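Local coordinates for lipopolysaccharide biosynthesis protein wbpB (Thermus thermophilus, PDB 3O9Z), which probably acts as an NAD-dependent sugar dehydrogenase in the biosynthesis of 2,3-diacetamido-2,3-dideoxy-D-mannuronic acid, a lipopolysaccharide sugar, at residues Q131-K142 against H187-L195. Sequence-based numbering, arbitrary orientation.
Sequences QLRVHPSLLALK and HFFDLLAWL. With NAD (nicotinamide-adenine-dinucleotide), chain E; AKG (2-oxoglutaric acid), chain F.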
loop_
_atom_site.group_PDB
_atom_site.type_symbol
_atom_site.label_atom_id
_atom_site.label_comp_id
_atom_site.label_asym_id
_atom_site.label_seq_id
_atom_site.Cartn_x
_atom_site.Cartn_y
_atom_site.Cartn_z
ATOM N N GLN A 131 -28.072 0.873 -11.511
ATOM C CA GLN A 131 -29.322 1.038 -10.783
ATOM C C GLN A 131 -30.288 2.012 -11.412
ATOM O O GLN A 131 -31.446 2.000 -11.024
ATOM C CB GLN A 131 -29.041 1.390 -9.314
ATOM C CG GLN A 131 -28.609 2.816 -9.054
ATOM C CD GLN A 131 -27.121 2.989 -8.795
ATOM O OE1 GLN A 131 -26.735 3.827 -7.957
ATOM N NE2 GLN A 131 -26.284 2.177 -9.422
ATOM N N LEU A 132 -29.842 2.891 -12.308
ATOM C CA LEU A 132 -30.847 3.748 -12.949
ATOM C C LEU A 132 -31.888 2.944 -13.728
ATOM O O LEU A 132 -33.039 3.386 -13.891
ATOM C CB LEU A 132 -30.182 4.810 -13.829
ATOM C CG LEU A 132 -29.360 5.867 -13.095
ATOM C CD1 LEU A 132 -28.914 6.937 -14.097
ATOM C CD2 LEU A 132 -30.183 6.459 -11.994
ATOM N N ARG A 133 -31.510 1.757 -14.199
ATOM C CA ARG A 133 -32.474 0.939 -14.953
ATOM C C ARG A 133 -33.561 0.326 -14.075
ATOM O O ARG A 133 -34.532 -0.242 -14.597
ATOM C CB ARG A 133 -31.777 -0.157 -15.758
ATOM C CG ARG A 133 -30.813 0.375 -16.787
ATOM C CD ARG A 133 -30.343 -0.751 -17.679
ATOM N NE ARG A 133 -29.371 -0.348 -18.678
ATOM C CZ ARG A 133 -29.257 -0.942 -19.855
ATOM N NH1 ARG A 133 -30.076 -1.943 -20.181
ATOM N NH2 ARG A 133 -28.318 -0.561 -20.706
ATOM N N VAL A 134 -33.413 0.417 -12.754
ATOM C CA VAL A 134 -34.493 0.021 -11.855
ATOM C C VAL A 134 -35.088 1.200 -11.085
ATOM O O VAL A 134 -35.907 1.046 -10.173
ATOM C CB VAL A 134 -34.049 -1.149 -10.915
ATOM C CG1 VAL A 134 -33.571 -2.314 -11.773
ATOM C CG2 VAL A 134 -32.923 -0.692 -9.958
ATOM N N HIS A 135 -34.665 2.416 -11.424
ATOM C CA HIS A 135 -35.246 3.571 -10.761
ATOM C C HIS A 135 -36.688 3.777 -11.191
ATOM O O HIS A 135 -36.945 3.891 -12.377
ATOM C CB HIS A 135 -34.428 4.815 -11.118
ATOM C CG HIS A 135 -34.743 6.002 -10.258
ATOM N ND1 HIS A 135 -35.981 6.605 -10.237
ATOM C CD2 HIS A 135 -33.986 6.675 -9.357
ATOM C CE1 HIS A 135 -35.963 7.622 -9.390
ATOM N NE2 HIS A 135 -34.765 7.683 -8.841
ATOM N N PRO A 136 -37.645 3.775 -10.251
ATOM C CA PRO A 136 -39.046 3.823 -10.657
ATOM C C PRO A 136 -39.432 5.010 -11.543
ATOM O O PRO A 136 -40.288 4.848 -12.414
ATOM C CB PRO A 136 -39.798 3.894 -9.318
ATOM C CG PRO A 136 -38.879 3.199 -8.371
ATOM C CD PRO A 136 -37.497 3.623 -8.790
ATOM N N SER A 137 -38.810 6.177 -11.353
ATOM C CA SER A 137 -39.173 7.338 -12.167
ATOM C C SER A 137 -38.688 7.169 -13.600
ATOM O O SER A 137 -39.285 7.677 -14.554
ATOM C CB SER A 137 -38.527 8.604 -11.599
ATOM O OG SER A 137 -39.165 8.984 -10.396
ATOM N N LEU A 138 -37.558 6.491 -13.725
ATOM C CA LEU A 138 -36.959 6.305 -15.035
ATOM C C LEU A 138 -37.593 5.121 -15.779
ATOM O O LEU A 138 -37.765 5.167 -16.997
ATOM C CB LEU A 138 -35.425 6.180 -14.905
ATOM C CG LEU A 138 -34.782 7.423 -14.261
ATOM C CD1 LEU A 138 -33.298 7.139 -14.138
ATOM C CD2 LEU A 138 -35.043 8.627 -15.200
ATOM N N LEU A 139 -38.011 4.082 -15.057
ATOM C CA LEU A 139 -38.854 3.058 -15.667
ATOM C C LEU A 139 -40.155 3.677 -16.181
ATOM O O LEU A 139 -40.619 3.306 -17.259
ATOM C CB LEU A 139 -39.129 1.942 -14.675
ATOM C CG LEU A 139 -38.029 0.917 -14.417
ATOM C CD1 LEU A 139 -38.297 0.174 -13.096
ATOM C CD2 LEU A 139 -37.923 -0.048 -15.585
ATOM N N ALA A 140 -40.744 4.584 -15.412
ATOM C CA ALA A 140 -41.996 5.245 -15.808
ATOM C C ALA A 140 -41.770 6.086 -17.078
ATOM O O ALA A 140 -42.569 6.058 -18.031
ATOM C CB ALA A 140 -42.536 6.087 -14.651
ATOM N N LEU A 141 -40.675 6.843 -17.090
ATOM C CA LEU A 141 -40.286 7.617 -18.268
ATOM C C LEU A 141 -40.134 6.755 -19.512
ATOM O O LEU A 141 -40.610 7.127 -20.604
ATOM C CB LEU A 141 -38.993 8.383 -17.975
ATOM C CG LEU A 141 -38.369 9.178 -19.128
ATOM C CD1 LEU A 141 -39.385 10.179 -19.702
ATOM C CD2 LEU A 141 -37.159 9.941 -18.570
ATOM N N LYS A 142 -39.461 5.617 -19.379
ATOM C CA LYS A 142 -39.241 4.745 -20.507
ATOM C C LYS A 142 -40.563 4.242 -21.074
ATOM O O LYS A 142 -40.733 4.147 -22.285
ATOM C CB LYS A 142 -38.300 3.602 -20.134
ATOM C CG LYS A 142 -38.074 2.656 -21.291
ATOM C CD LYS A 142 -37.124 1.527 -20.972
ATOM C CE LYS A 142 -36.544 0.930 -22.234
ATOM N NZ LYS A 142 -37.504 -0.071 -22.771
ATOM N N HIS A 187 -23.346 6.161 -15.792
ATOM C CA HIS A 187 -24.729 6.071 -15.375
ATOM C C HIS A 187 -25.632 6.696 -16.422
ATOM O O HIS A 187 -26.638 6.082 -16.789
ATOM C CB HIS A 187 -24.930 6.798 -14.041
ATOM C CG HIS A 187 -24.521 6.015 -12.834
ATOM N ND1 HIS A 187 -25.183 4.880 -12.412
ATOM C CD2 HIS A 187 -23.537 6.246 -11.933
ATOM C CE1 HIS A 187 -24.621 4.442 -11.297
ATOM N NE2 HIS A 187 -23.605 5.234 -11.002
ATOM N N PHE A 188 -25.327 7.919 -16.804
ATOM C CA PHE A 188 -26.233 8.573 -17.742
ATOM C C PHE A 188 -26.001 8.156 -19.190
ATOM O O PHE A 188 -26.998 8.145 -19.938
ATOM C CB PHE A 188 -26.335 10.097 -17.531
ATOM C CG PHE A 188 -25.167 10.897 -18.034
ATOM C CD1 PHE A 188 -24.224 11.378 -17.153
ATOM C CD2 PHE A 188 -25.056 11.219 -19.385
ATOM C CE1 PHE A 188 -23.156 12.114 -17.593
ATOM C CE2 PHE A 188 -23.984 11.958 -19.825
ATOM C CZ PHE A 188 -23.039 12.392 -18.917
ATOM N N PHE A 189 -24.770 7.839 -19.606
ATOM C CA PHE A 189 -24.585 7.309 -20.967
ATOM C C PHE A 189 -25.419 6.033 -21.080
ATOM O O PHE A 189 -26.063 5.773 -22.118
ATOM C CB PHE A 189 -23.119 7.170 -21.391
ATOM C CG PHE A 189 -22.433 8.495 -21.527
ATOM C CD1 PHE A 189 -22.841 9.423 -22.480
ATOM C CD2 PHE A 189 -21.378 8.823 -20.700
ATOM C CE1 PHE A 189 -22.212 10.649 -22.568
ATOM C CE2 PHE A 189 -20.731 10.029 -20.827
ATOM C CZ PHE A 189 -21.167 10.968 -21.722
ATOM N N ASP A 190 -25.401 5.206 -20.035
ATOM C CA ASP A 190 -26.183 3.989 -20.051
ATOM C C ASP A 190 -27.687 4.237 -20.027
ATOM O O ASP A 190 -28.443 3.581 -20.774
ATOM C CB ASP A 190 -25.728 3.062 -18.919
ATOM C CG ASP A 190 -26.476 1.762 -18.954
ATOM O OD1 ASP A 190 -26.058 0.898 -19.765
ATOM O OD2 ASP A 190 -27.499 1.694 -18.242
ATOM N N LEU A 191 -28.139 5.199 -19.222
ATOM C CA LEU A 191 -29.548 5.585 -19.202
ATOM C C LEU A 191 -29.989 5.991 -20.605
ATOM O O LEU A 191 -31.047 5.540 -21.087
ATOM C CB LEU A 191 -29.744 6.773 -18.234
ATOM C CG LEU A 191 -31.130 7.425 -18.254
ATOM C CD1 LEU A 191 -32.235 6.432 -17.866
ATOM C CD2 LEU A 191 -31.141 8.658 -17.329
ATOM N N LEU A 192 -29.182 6.818 -21.251
ATOM C CA LEU A 192 -29.544 7.312 -22.580
ATOM C C LEU A 192 -29.530 6.207 -23.622
ATOM O O LEU A 192 -30.402 6.208 -24.499
ATOM C CB LEU A 192 -28.590 8.413 -23.016
ATOM C CG LEU A 192 -28.702 9.681 -22.154
ATOM C CD1 LEU A 192 -27.508 10.609 -22.445
ATOM C CD2 LEU A 192 -30.056 10.442 -22.299
ATOM N N ALA A 193 -28.589 5.267 -23.557
ATOM C CA ALA A 193 -28.559 4.142 -24.488
ATOM C C ALA A 193 -29.785 3.264 -24.279
ATOM O O ALA A 193 -30.397 2.767 -25.245
ATOM C CB ALA A 193 -27.232 3.338 -24.329
ATOM N N TRP A 194 -30.111 2.997 -23.025
ATOM C CA TRP A 194 -31.302 2.207 -22.679
ATOM C C TRP A 194 -32.596 2.837 -23.213
ATOM O O TRP A 194 -33.443 2.133 -23.794
ATOM C CB TRP A 194 -31.346 2.081 -21.150
ATOM C CG TRP A 194 -32.471 1.326 -20.547
ATOM C CD1 TRP A 194 -32.804 0.016 -20.777
ATOM C CD2 TRP A 194 -33.309 1.786 -19.479
ATOM N NE1 TRP A 194 -33.842 -0.335 -19.936
ATOM C CE2 TRP A 194 -34.140 0.715 -19.105
ATOM C CE3 TRP A 194 -33.397 2.986 -18.766
ATOM C CZ2 TRP A 194 -35.111 0.836 -18.105
ATOM C CZ3 TRP A 194 -34.349 3.102 -17.754
ATOM C CH2 TRP A 194 -35.193 2.028 -17.437
ATOM N N LEU A 195 -32.751 4.154 -23.061
ATOM C CA LEU A 195 -33.948 4.829 -23.549
ATOM C C LEU A 195 -33.946 5.042 -25.063
ATOM O O LEU A 195 -35.007 4.911 -25.685
ATOM C CB LEU A 195 -34.088 6.186 -22.877
ATOM C CG LEU A 195 -34.249 6.177 -21.348
ATOM C CD1 LEU A 195 -34.230 7.625 -20.839
ATOM C CD2 LEU A 195 -35.572 5.482 -20.963
HETATM P PA NAD E . -13.346 2.918 -2.917
HETATM O O1A NAD E . -14.081 3.428 -1.735
HETATM O O2A NAD E . -12.014 3.528 -3.381
HETATM O O5B NAD E . -13.172 1.394 -2.542
HETATM C C5B NAD E . -12.419 0.647 -3.457
HETATM C C4B NAD E . -11.962 -0.653 -2.751
HETATM O O4B NAD E . -11.339 -1.562 -3.696
HETATM C C3B NAD E . -10.848 -0.294 -1.730
HETATM O O3B NAD E . -11.177 -0.760 -0.405
HETATM C C2B NAD E . -9.570 -0.928 -2.307
HETATM O O2B NAD E . -8.617 -1.364 -1.327
HETATM C C1B NAD E . -10.235 -2.155 -3.000
HETATM N N9A NAD E . -9.308 -2.755 -3.994
HETATM C C8A NAD E . -8.212 -2.307 -4.666
HETATM N N7A NAD E . -7.692 -3.271 -5.422
HETATM C C5A NAD E . -8.409 -4.416 -5.178
HETATM C C6A NAD E . -8.343 -5.783 -5.645
HETATM N N6A NAD E . -7.345 -6.173 -6.495
HETATM N N1A NAD E . -9.305 -6.549 -5.142
HETATM C C2A NAD E . -10.296 -6.261 -4.309
HETATM N N3A NAD E . -10.360 -4.990 -3.835
HETATM C C4A NAD E . -9.460 -4.115 -4.295
HETATM O O3 NAD E . -14.328 2.957 -4.180
HETATM P PN NAD E . -15.875 2.774 -4.307
HETATM O O1N NAD E . -16.526 4.154 -4.382
HETATM O O2N NAD E . -16.370 1.788 -3.285
HETATM O O5D NAD E . -16.047 2.248 -5.806
HETATM C C5D NAD E . -15.941 0.851 -5.922
HETATM C C4D NAD E . -16.603 0.489 -7.263
HETATM O O4D NAD E . -18.013 0.743 -7.073
HETATM C C3D NAD E . -16.143 1.292 -8.488
HETATM O O3D NAD E . -16.294 0.397 -9.636
HETATM C C2D NAD E . -17.247 2.358 -8.584
HETATM O O2D NAD E . -17.452 2.807 -9.914
HETATM C C1D NAD E . -18.514 1.691 -8.033
HETATM N N1N NAD E . -19.460 2.641 -7.449
HETATM C C2N NAD E . -20.729 2.580 -7.791
HETATM C C3N NAD E . -21.716 3.408 -7.295
HETATM C C7N NAD E . -23.068 3.234 -7.855
HETATM O O7N NAD E . -23.436 2.158 -8.372
HETATM N N7N NAD E . -23.883 4.260 -7.638
HETATM C C4N NAD E . -21.329 4.360 -6.342
HETATM C C5N NAD E . -19.994 4.341 -5.935
HETATM C C6N NAD E . -19.052 3.469 -6.475
HETATM C C1 AKG F . -19.711 6.786 -8.207
HETATM O O1 AKG F . -19.380 7.659 -7.362
HETATM O O2 AKG F . -18.889 5.989 -8.673
HETATM C C2 AKG F . -21.085 6.573 -8.606
HETATM O O5 AKG F . -21.332 5.693 -9.428
HETATM C C3 AKG F . -22.188 7.433 -8.049
HETATM C C4 AKG F . -22.429 8.575 -9.035
HETATM C C5 AKG F . -23.393 9.626 -8.523
HETATM O O3 AKG F . -23.255 10.070 -7.367
HETATM O O4 AKG F . -24.301 10.023 -9.257
HETATM O O HOH W 1 -27.201 3.074 -13.566
#
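Arg133 reaches across Asp190 and grips its carboxylate side-on with two nitrogens, one to each oxygen. Arg133 NE lies 2.8 Å from Asp190 OD2, nearly straight at 172° and on the syn lone pair; NH2 meets OD1 with more tilt. With its chain extended from CG to NE, the arginine also lies along one face of Trp194, its CD 4.0 Å from the centroid of the five-membered ring, so one long side chain serves both a buried acid and an indole. Cut back to an alanine, this position is likely to leave the Asp190 carboxylate without its charged mate and to strip much of the cover from one face of Trp194.

Deeper in, Leu132 and Leu138 press on Leu191, with Leu138 CD1 3.9 Å from Leu191 CD1, while Ile249 of strand 245-251 backs Leu138; branched apolar chains suit this buried seam. The pairing joins the turn after the last parallel strand of the Rossmann domain, and the helix that follows, to a helix of the C-terminal α/β domain, as in the Gfo/Idh/MocA family, and at its inner end lies the pocket for NAD and 2-oxoglutarate, consistent with the active site. There the Gln131 amide forms two hydrogen bonds with the NAD carboxamide, whereas His187 NE2 donates to 2-oxoglutarate O5 at 2.8 Å. A water bridges Leu132 N and His187 ND1.

Toward solvent the contact is more exposed yet still close: Lys142 CB sits a tight 3.4 Å from Leu195 CD2. Lys142 lays its CD over the opposite face of Trp194, 3.9 Å from the six-membered centroid, its aliphatic stem doing the covering; only the approach of NZ is loose, at most a weak cation-pi attraction. Exposed Leu139 brings CD2 to the indole edge.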